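PDB 4P1L: solute-binding protein Csal_2479 from Chromohalobacter salexigens, which is a periplasmic protein that binds D-glucuronate and is probably part of a tripartite ATP-independent (TRAP) system importing solutes into the cell. Local coordinates for residues A[134-146]-A[255-269]. Numbering follows the deposited sequence.
Sequences NLIVLSWFGSGAR and REAAEDAAKEQRALW. With BDP (beta-D-glucopyranuronic acid), chain C; SO4 (sulfate ion), chain E.
Gln265 clasps the backbone of Gly142 with both ends of its amide: OE1 accepts from Gly142 N at 2.9 Å, and NE2 gives to a lone pair of Gly142 O at 3.0 Å. Bent at chi2 (-90°), the chain brings the amide over the Phe141 ring, the two planes 10° apart, with CG in CH-pi contact over the ring face. Shortened to an alanine here, the residue would probably leave Gly142 N and O without these partners and strip the ring of the CG and amide packed on it. One turn on, Trp269 turns a face to Ser143 CA. Arg266 grips Trp140 O side-on with NE and NH2, the oxygen lying in the guanidinium plane, while NH1 salt-bridges Asp119. Ser139 OG bonds Ala258 O from above the carbonyl plane at 2.9 Å, opposite the helical donor Ala262 N. Leu138 CD2 lies over the Arg255 guanidinium, whose NE and NH2 hydrogen-bond a sulfate, probably from the crystallisation liquor. Arg146, ending the segment, bonds the glucuronate, and Asn208 of the same pocket binds Ser143 O. Edge strand 135-141, bulged at Leu138 and Ser139 against strand 234-239, runs at 19° to the 255-269 part of helix 248-282, beside helix 37-52.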
ATOM      1  N   ASN A 134     -14.200  -1.381 -12.522  1.00 22.71           N
ATOM      2  CA  ASN A 134     -14.221  -2.835 -12.740  1.00 24.69           C
ATOM      3  C   ASN A 134     -13.469  -3.658 -11.715  1.00 21.50           C
ATOM      4  O   ASN A 134     -13.128  -4.806 -11.986  1.00 19.69           O
ATOM      5  CB  ASN A 134     -13.671  -3.217 -14.122  1.00 25.77           C
ATOM      6  CG  ASN A 134     -14.674  -3.050 -15.228  1.00 38.45           C
ATOM      7  OD1 ASN A 134     -15.850  -2.771 -15.001  1.00 35.44           O
ATOM      8  ND2 ASN A 134     -14.208  -3.253 -16.455  1.00 45.00           N
ATOM      9  N   LEU A 135     -13.226  -3.096 -10.541  1.00 18.52           N
ATOM     10  CA  LEU A 135     -12.608  -3.846  -9.448  1.00 18.07           C
ATOM     11  C   LEU A 135     -13.551  -3.916  -8.252  1.00 17.68           C
ATOM     12  O   LEU A 135     -14.018  -2.882  -7.749  1.00 19.85           O
ATOM     13  CB  LEU A 135     -11.283  -3.193  -9.046  1.00 17.10           C
ATOM     14  CG  LEU A 135     -10.189  -3.172 -10.128  1.00 21.74           C
ATOM     15  CD1 LEU A 135      -9.007  -2.290  -9.703  1.00 25.57           C
ATOM     16  CD2 LEU A 135      -9.702  -4.582 -10.470  1.00 23.74           C
ATOM     17  N   ILE A 136     -13.824  -5.145  -7.793  1.00 18.09           N
ATOM     18  CA  ILE A 136     -14.743  -5.353  -6.694  1.00 18.83           C
ATOM     19  C   ILE A 136     -13.949  -5.613  -5.408  1.00 17.00           C
ATOM     20  O   ILE A 136     -13.292  -6.640  -5.277  1.00 17.16           O
ATOM     21  CB  ILE A 136     -15.690  -6.524  -6.966  1.00 19.98           C
ATOM     22  CG1 ILE A 136     -16.382  -6.356  -8.330  1.00 19.15           C
ATOM     23  CG2 ILE A 136     -16.672  -6.660  -5.835  1.00 19.14           C
ATOM     24  CD1 ILE A 136     -17.153  -5.031  -8.490  1.00 24.39           C
ATOM     25  N   VAL A 137     -13.986  -4.660  -4.482  1.00 16.67           N
ATOM     26  CA  VAL A 137     -13.199  -4.770  -3.245  1.00 16.07           C
ATOM     27  C   VAL A 137     -13.945  -5.615  -2.240  1.00 18.18           C
ATOM     28  O   VAL A 137     -15.118  -5.345  -1.932  1.00 19.61           O
ATOM     29  CB  VAL A 137     -12.932  -3.400  -2.605  1.00 18.22           C
ATOM     30  CG1 VAL A 137     -12.279  -3.587  -1.240  1.00 20.45           C
ATOM     31  CG2 VAL A 137     -12.058  -2.547  -3.498  1.00 18.92           C
ATOM     32  N   LEU A 138     -13.272  -6.651  -1.735  1.00 16.09           N
ATOM     33  CA  LEU A 138     -13.873  -7.561  -0.787  1.00 20.21           C
ATOM     34  C   LEU A 138     -13.410  -7.304   0.649  1.00 21.15           C
ATOM     35  O   LEU A 138     -14.126  -7.594   1.596  1.00 19.93           O
ATOM     36  CB  LEU A 138     -13.534  -8.999  -1.161  1.00 17.28           C
ATOM     37  CG  LEU A 138     -13.967  -9.436  -2.564  1.00 24.78           C
ATOM     38  CD1 LEU A 138     -13.738 -10.922  -2.725  1.00 26.58           C
ATOM     39  CD2 LEU A 138     -15.422  -9.083  -2.799  1.00 25.04           C
ATOM     40  N   SER A 139     -12.193  -6.812   0.810  1.00 18.64           N
ATOM     41  CA  SER A 139     -11.677  -6.517   2.138  1.00 18.98           C
ATOM     42  C   SER A 139     -10.439  -5.653   2.029  1.00 15.57           C
ATOM     43  O   SER A 139      -9.889  -5.484   0.938  1.00 15.89           O
ATOM     44  CB  SER A 139     -11.376  -7.809   2.885  1.00 21.81           C
ATOM     45  OG  SER A 139     -10.351  -8.536   2.239  1.00 17.72           O
ATOM     46  N   TRP A 140     -10.018  -5.097   3.162  1.00 14.62           N
ATOM     47  CA  TRP A 140      -8.863  -4.187   3.218  1.00 16.39           C
ATOM     48  C   TRP A 140      -7.743  -4.786   4.059  1.00 17.64           C
ATOM     49  O   TRP A 140      -7.978  -5.159   5.199  1.00 15.49           O
ATOM     50  CB  TRP A 140      -9.255  -2.847   3.827  1.00 19.63           C
ATOM     51  CG  TRP A 140     -10.368  -2.159   3.118  1.00 17.71           C
ATOM     52  CD1 TRP A 140     -11.651  -2.026   3.554  1.00 21.69           C
ATOM     53  CD2 TRP A 140     -10.299  -1.498   1.861  1.00 15.46           C
ATOM     54  NE1 TRP A 140     -12.395  -1.336   2.635  1.00 20.42           N
ATOM     55  CE2 TRP A 140     -11.587  -0.974   1.595  1.00 17.83           C
ATOM     56  CE3 TRP A 140      -9.280  -1.267   0.946  1.00 14.90           C
ATOM     57  CZ2 TRP A 140     -11.882  -0.254   0.439  1.00 17.59           C
ATOM     58  CZ3 TRP A 140      -9.585  -0.551  -0.223  1.00 17.35           C
ATOM     59  CH2 TRP A 140     -10.869  -0.051  -0.450  1.00 17.98           C
ATOM     60  N   PHE A 141      -6.550  -4.865   3.477  1.00 14.23           N
ATOM     61  CA  PHE A 141      -5.329  -5.249   4.178  1.00 15.84           C
ATOM     62  C   PHE A 141      -4.620  -3.982   4.703  1.00 13.69           C
ATOM     63  O   PHE A 141      -4.737  -2.893   4.116  1.00 15.18           O
ATOM     64  CB  PHE A 141      -4.352  -5.975   3.242  1.00 13.19           C
ATOM     65  CG  PHE A 141      -4.735  -7.397   2.862  1.00 13.55           C
ATOM     66  CD1 PHE A 141      -5.898  -7.983   3.304  1.00 13.92           C
ATOM     67  CD2 PHE A 141      -3.903  -8.140   2.031  1.00 14.32           C
ATOM     68  CE1 PHE A 141      -6.236  -9.289   2.916  1.00 17.53           C
ATOM     69  CE2 PHE A 141      -4.226  -9.441   1.664  1.00 15.94           C
ATOM     70  CZ  PHE A 141      -5.402 -10.005   2.110  1.00 17.31           C
ATOM     71  N   GLY A 142      -3.852  -4.131   5.780  1.00 13.65           N
ATOM     72  CA  GLY A 142      -2.980  -3.069   6.250  1.00 13.63           C
ATOM     73  C   GLY A 142      -1.576  -3.088   5.655  1.00 12.48           C
ATOM     74  O   GLY A 142      -1.089  -4.135   5.219  1.00 13.84           O
ATOM     75  N   SER A 143      -0.918  -1.931   5.616  1.00 13.45           N
ATOM     76  CA  SER A 143       0.492  -1.906   5.237  1.00 14.50           C
ATOM     77  C   SER A 143       1.288  -0.931   6.129  1.00 13.77           C
ATOM     78  O   SER A 143       2.281  -0.372   5.703  1.00 14.12           O
ATOM     79  CB  SER A 143       0.695  -1.612   3.738  1.00 15.49           C
ATOM     80  OG  SER A 143       0.438  -0.237   3.391  1.00 16.34           O
ATOM     81  N   GLY A 144       0.830  -0.740   7.363  1.00 15.72           N
ATOM     82  CA  GLY A 144       1.552   0.080   8.325  1.00 17.23           C
ATOM     83  C   GLY A 144       1.737   1.512   7.838  1.00 13.76           C
ATOM     84  O   GLY A 144       0.955   2.044   7.029  1.00 13.38           O
ATOM     85  N   ALA A 145       2.788   2.127   8.346  1.00 12.30           N
ATOM     86  CA  ALA A 145       3.230   3.428   7.894  1.00 12.05           C
ATOM     87  C   ALA A 145       4.555   3.316   7.128  1.00 14.76           C
ATOM     88  O   ALA A 145       5.452   2.542   7.496  1.00 16.12           O
ATOM     89  CB  ALA A 145       3.377   4.359   9.078  1.00 12.27           C
ATOM     90  N   ARG A 146       4.664   4.091   6.060  1.00 11.70           N
ATOM     91  CA  ARG A 146       5.896   4.162   5.271  1.00 11.69           C
ATOM     92  C   ARG A 146       6.813   5.281   5.762  1.00 13.62           C
ATOM     93  O   ARG A 146       6.370   6.416   5.992  1.00 13.19           O
ATOM     94  CB  ARG A 146       5.594   4.395   3.792  1.00 11.63           C
ATOM     95  CG  ARG A 146       4.620   3.345   3.194  1.00 11.60           C
ATOM     96  CD  ARG A 146       4.150   3.703   1.806  1.00 11.64           C
ATOM     97  NE  ARG A 146       5.194   3.686   0.774  1.00 11.78           N
ATOM     98  CZ  ARG A 146       5.414   2.693  -0.086  1.00 13.91           C
ATOM     99  NH1 ARG A 146       4.690   1.590  -0.058  1.00 11.91           N
ATOM    100  NH2 ARG A 146       6.393   2.804  -0.978  1.00 15.80           N
ATOM    101  N   ARG A 255     -16.962 -13.361  -0.307  1.00 20.76           N
ATOM    102  CA  ARG A 255     -16.892 -12.137   0.472  1.00 20.95           C
ATOM    103  C   ARG A 255     -16.538 -12.481   1.925  1.00 22.14           C
ATOM    104  O   ARG A 255     -15.683 -11.825   2.544  1.00 24.30           O
ATOM    105  CB  ARG A 255     -18.231 -11.391   0.363  1.00 28.44           C
ATOM    106  CG  ARG A 255     -18.192  -9.954   0.754  1.00 35.49           C
ATOM    107  CD  ARG A 255     -19.498  -9.230   0.396  1.00 34.00           C
ATOM    108  NE  ARG A 255     -19.586  -8.709  -0.980  1.00 28.90           N
ATOM    109  CZ  ARG A 255     -18.900  -7.667  -1.438  1.00 29.58           C
ATOM    110  NH1 ARG A 255     -18.011  -7.060  -0.663  1.00 31.14           N
ATOM    111  NH2 ARG A 255     -19.068  -7.252  -2.689  1.00 30.81           N
ATOM    112  N   GLU A 256     -17.170 -13.524   2.468  1.00 22.55           N
ATOM    113  CA  GLU A 256     -16.834 -13.984   3.817  1.00 25.15           C
ATOM    114  C   GLU A 256     -15.362 -14.423   3.920  1.00 27.40           C
ATOM    115  O   GLU A 256     -14.674 -14.057   4.872  1.00 27.36           O
ATOM    116  CB  GLU A 256     -17.751 -15.116   4.272  1.00 32.04           C
ATOM    117  CG  GLU A 256     -17.508 -15.517   5.726  1.00 43.67           C
ATOM    118  CD  GLU A 256     -18.419 -16.646   6.215  1.00 50.47           C
ATOM    119  OE1 GLU A 256     -19.244 -17.165   5.422  1.00 49.56           O
ATOM    120  OE2 GLU A 256     -18.293 -17.010   7.407  1.00 55.00           O
ATOM    121  N   ALA A 257     -14.890 -15.202   2.950  1.00 24.44           N
ATOM    122  CA  ALA A 257     -13.495 -15.650   2.922  1.00 26.75           C
ATOM    123  C   ALA A 257     -12.522 -14.467   2.917  1.00 19.20           C
ATOM    124  O   ALA A 257     -11.485 -14.512   3.564  1.00 21.23           O
ATOM    125  CB  ALA A 257     -13.232 -16.509   1.709  1.00 23.65           C
ATOM    126  N   ALA A 258     -12.861 -13.426   2.162  1.00 18.46           N
ATOM    127  CA  ALA A 258     -12.011 -12.237   2.047  1.00 17.07           C
ATOM    128  C   ALA A 258     -11.960 -11.446   3.346  1.00 18.80           C
ATOM    129  O   ALA A 258     -10.906 -10.907   3.727  1.00 16.61           O
ATOM    130  CB  ALA A 258     -12.523 -11.339   0.918  1.00 19.00           C
ATOM    131  N   GLU A 259     -13.101 -11.358   4.017  1.00 21.57           N
ATOM    132  CA  GLU A 259     -13.178 -10.685   5.312  1.00 26.05           C
ATOM    133  C   GLU A 259     -12.330 -11.438   6.352  1.00 23.90           C
ATOM    134  O   GLU A 259     -11.563 -10.821   7.083  1.00 22.61           O
ATOM    135  CB  GLU A 259     -14.646 -10.545   5.759  1.00 28.20           C
ATOM    136  CG  GLU A 259     -15.400  -9.507   4.916  1.00 30.05           C
ATOM    137  CD  GLU A 259     -16.914  -9.606   5.030  1.00 40.83           C
ATOM    138  OE1 GLU A 259     -17.391 -10.324   5.936  1.00 43.98           O
ATOM    139  OE2 GLU A 259     -17.624  -8.970   4.204  1.00 42.66           O
ATOM    140  N   ASP A 260     -12.453 -12.766   6.397  1.00 19.03           N
ATOM    141  CA  ASP A 260     -11.616 -13.581   7.291  1.00 27.03           C
ATOM    142  C   ASP A 260     -10.117 -13.424   6.947  1.00 22.46           C
ATOM    143  O   ASP A 260      -9.265 -13.313   7.833  1.00 21.55           O
ATOM    144  CB  ASP A 260     -11.998 -15.072   7.207  1.00 25.15           C
ATOM    145  CG  ASP A 260     -13.432 -15.347   7.654  1.00 33.59           C
ATOM    146  OD1 ASP A 260     -14.024 -14.482   8.338  1.00 34.72           O
ATOM    147  OD2 ASP A 260     -13.969 -16.430   7.308  1.00 39.33           O
ATOM    148  N   ALA A 261      -9.794 -13.456   5.661  1.00 19.49           N
ATOM    149  CA  ALA A 261      -8.399 -13.278   5.240  1.00 18.92           C
ATOM    150  C   ALA A 261      -7.816 -11.930   5.665  1.00 17.28           C
ATOM    151  O   ALA A 261      -6.638 -11.863   6.031  1.00 16.89           O
ATOM    152  CB  ALA A 261      -8.262 -13.448   3.740  1.00 20.06           C
ATOM    153  N   ALA A 262      -8.602 -10.849   5.588  1.00 19.60           N
ATOM    154  CA  ALA A 262      -8.129  -9.527   6.039  1.00 21.88           C
ATOM    155  C   ALA A 262      -7.919  -9.504   7.554  1.00 22.88           C
ATOM    156  O   ALA A 262      -6.946  -8.935   8.046  1.00 20.30           O
ATOM    157  CB  ALA A 262      -9.111  -8.413   5.632  1.00 15.52           C
ATOM    158  N   LYS A 263      -8.816 -10.138   8.302  1.00 20.55           N
ATOM    159  CA  LYS A 263      -8.640 -10.201   9.748  1.00 21.20           C
ATOM    160  C   LYS A 263      -7.306 -10.906  10.077  1.00 24.54           C
ATOM    161  O   LYS A 263      -6.544 -10.485  10.966  1.00 22.66           O
ATOM    162  CB  LYS A 263      -9.827 -10.915  10.397  1.00 28.48           C
ATOM    163  CG  LYS A 263      -9.798 -10.900  11.918  1.00 40.72           C
ATOM    164  CD  LYS A 263     -11.176 -11.239  12.516  1.00 43.48           C
ATOM    165  CE  LYS A 263     -11.094 -11.629  13.989  1.00 47.28           C
ATOM    166  NZ  LYS A 263     -10.706 -13.064  14.181  1.00 49.22           N
ATOM    167  N   GLU A 264      -7.024 -11.965   9.330  1.00 17.70           N
ATOM    168  CA  GLU A 264      -5.797 -12.744   9.521  1.00 17.72           C
ATOM    169  C   GLU A 264      -4.595 -11.890   9.121  1.00 18.66           C
ATOM    170  O   GLU A 264      -3.608 -11.808   9.852  1.00 16.85           O
ATOM    171  CB  GLU A 264      -5.809 -14.027   8.679  1.00 21.39           C
ATOM    172  CG  GLU A 264      -4.509 -14.816   8.831  1.00 22.51           C
ATOM    173  CD  GLU A 264      -4.390 -16.026   7.916  1.00 32.39           C
ATOM    174  OE1 GLU A 264      -5.267 -16.243   7.064  1.00 31.20           O
ATOM    175  OE2 GLU A 264      -3.405 -16.769   8.058  1.00 30.60           O
ATOM    176  N   GLN A 265      -4.688 -11.263   7.948  1.00 17.89           N
ATOM    177  CA  GLN A 265      -3.606 -10.424   7.455  1.00 15.00           C
ATOM    178  C   GLN A 265      -3.222  -9.340   8.462  1.00 15.38           C
ATOM    179  O   GLN A 265      -2.043  -9.045   8.641  1.00 17.04           O
ATOM    180  CB  GLN A 265      -3.981  -9.772   6.139  1.00 14.93           C
ATOM    181  CG  GLN A 265      -2.816  -9.051   5.483  1.00 15.27           C
ATOM    182  CD  GLN A 265      -2.674  -7.589   5.874  1.00 16.60           C
ATOM    183  OE1 GLN A 265      -3.581  -6.966   6.421  1.00 14.90           O
ATOM    184  NE2 GLN A 265      -1.529  -7.034   5.578  1.00 15.26           N
ATOM    185  N   ARG A 266      -4.206  -8.718   9.105  1.00 16.98           N
ATOM    186  CA  ARG A 266      -3.891  -7.627  10.038  1.00 15.87           C
ATOM    187  C   ARG A 266      -3.185  -8.144  11.304  1.00 16.90           C
ATOM    188  O   ARG A 266      -2.281  -7.487  11.830  1.00 18.60           O
ATOM    189  CB  ARG A 266      -5.148  -6.847  10.390  1.00 16.79           C
ATOM    190  CG  ARG A 266      -5.782  -6.176   9.173  1.00 19.24           C
ATOM    191  CD  ARG A 266      -7.064  -5.488   9.567  1.00 17.46           C
ATOM    192  NE  ARG A 266      -7.830  -5.038   8.413  1.00 16.95           N
ATOM    193  CZ  ARG A 266      -8.951  -4.338   8.508  1.00 16.51           C
ATOM    194  NH1 ARG A 266      -9.418  -3.957   9.692  1.00 17.50           N
ATOM    195  NH2 ARG A 266      -9.579  -3.970   7.411  1.00 17.42           N
ATOM    196  N   ALA A 267      -3.567  -9.330  11.757  1.00 17.14           N
ATOM    197  CA  ALA A 267      -2.889  -9.968  12.880  1.00 18.61           C
ATOM    198  C   ALA A 267      -1.451 -10.359  12.510  1.00 19.78           C
ATOM    199  O   ALA A 267      -0.517 -10.103  13.282  1.00 19.41           O
ATOM    200  CB  ALA A 267      -3.682 -11.204  13.366  1.00 19.81           C
ATOM    201  N   LEU A 268      -1.285 -11.008  11.349  1.00 17.54           N
ATOM    202  CA  LEU A 268       0.039 -11.389  10.843  1.00 18.53           C
ATOM    203  C   LEU A 268       0.910 -10.157  10.638  1.00 19.61           C
ATOM    204  O   LEU A 268       2.137 -10.180  10.872  1.00 18.55           O
ATOM    205  CB  LEU A 268      -0.085 -12.118   9.513  1.00 17.67           C
ATOM    206  CG  LEU A 268      -0.740 -13.488   9.558  1.00 19.53           C
ATOM    207  CD1 LEU A 268      -0.899 -14.057   8.131  1.00 21.74           C
ATOM    208  CD2 LEU A 268       0.079 -14.434  10.446  1.00 24.31           C
ATOM    209  N   TRP A 269       0.269  -9.094  10.163  1.00 17.57           N
ATOM    210  CA  TRP A 269       0.961  -7.840   9.926  1.00 15.65           C
ATOM    211  C   TRP A 269       1.663  -7.307  11.173  1.00 17.80           C
ATOM    212  O   TRP A 269       2.845  -6.960  11.131  1.00 18.53           O
ATOM    213  CB  TRP A 269       0.012  -6.766   9.401  1.00 15.15           C
ATOM    214  CG  TRP A 269       0.777  -5.532   9.093  1.00 18.62           C
ATOM    215  CD1 TRP A 269       0.806  -4.376   9.823  1.00 21.25           C
ATOM    216  CD2 TRP A 269       1.672  -5.334   7.989  1.00 15.62           C
ATOM    217  NE1 TRP A 269       1.666  -3.472   9.243  1.00 17.66           N
ATOM    218  CE2 TRP A 269       2.222  -4.040   8.124  1.00 13.86           C
ATOM    219  CE3 TRP A 269       2.083  -6.133   6.920  1.00 14.84           C
ATOM    220  CZ2 TRP A 269       3.124  -3.512   7.204  1.00 16.44           C
ATOM    221  CZ3 TRP A 269       2.987  -5.614   6.005  1.00 15.21           C
ATOM    222  CH2 TRP A 269       3.514  -4.316   6.168  1.00 13.75           C
TER
HETATM  223  C1  BDP C 401       4.668  -2.061  -0.315  1.00 11.57           C
HETATM  224  C2  BDP C 401       3.320  -2.456  -0.898  1.00 10.53           C
HETATM  225  C3  BDP C 401       3.524  -3.035  -2.247  1.00 16.70           C
HETATM  226  C4  BDP C 401       4.193  -1.994  -3.088  1.00 12.52           C
HETATM  227  C5  BDP C 401       5.541  -1.557  -2.456  1.00 10.25           C
HETATM  228  C6  BDP C 401       6.245  -0.462  -3.255  1.00 12.94           C
HETATM  229  O2  BDP C 401       2.777  -3.433  -0.026  1.00 13.24           O
HETATM  230  O3  BDP C 401       2.136  -3.263  -2.830  1.00 13.74           O
HETATM  231  O4  BDP C 401       4.423  -2.497  -4.415  1.00 12.28           O
HETATM  232  O5  BDP C 401       5.309  -1.094  -1.163  1.00 11.81           O
HETATM  233  O6A BDP C 401       6.915   0.389  -2.585  1.00 13.40           O
HETATM  234  O1  BDP C 401       4.484  -1.474   0.927  1.00 14.07           O
HETATM  235  O6B BDP C 401       6.209  -0.485  -4.503  1.00 15.87           O
HETATM  236  S   SO4 E 403     -22.324  -8.220  -4.148  0.82 39.58           S
HETATM  237  O1  SO4 E 403     -21.870  -9.078  -3.060  0.82 35.33           O
HETATM  238  O2  SO4 E 403     -23.115  -7.127  -3.600  0.82 44.97           O
HETATM  239  O3  SO4 E 403     -21.214  -7.638  -4.904  0.82 35.68           O
HETATM  240  O4  SO4 E 403     -23.117  -9.018  -5.082  0.82 40.59           O
HETATM  241  O   HOH W   1     -17.517  -4.466  -2.673  1.00 20.27           O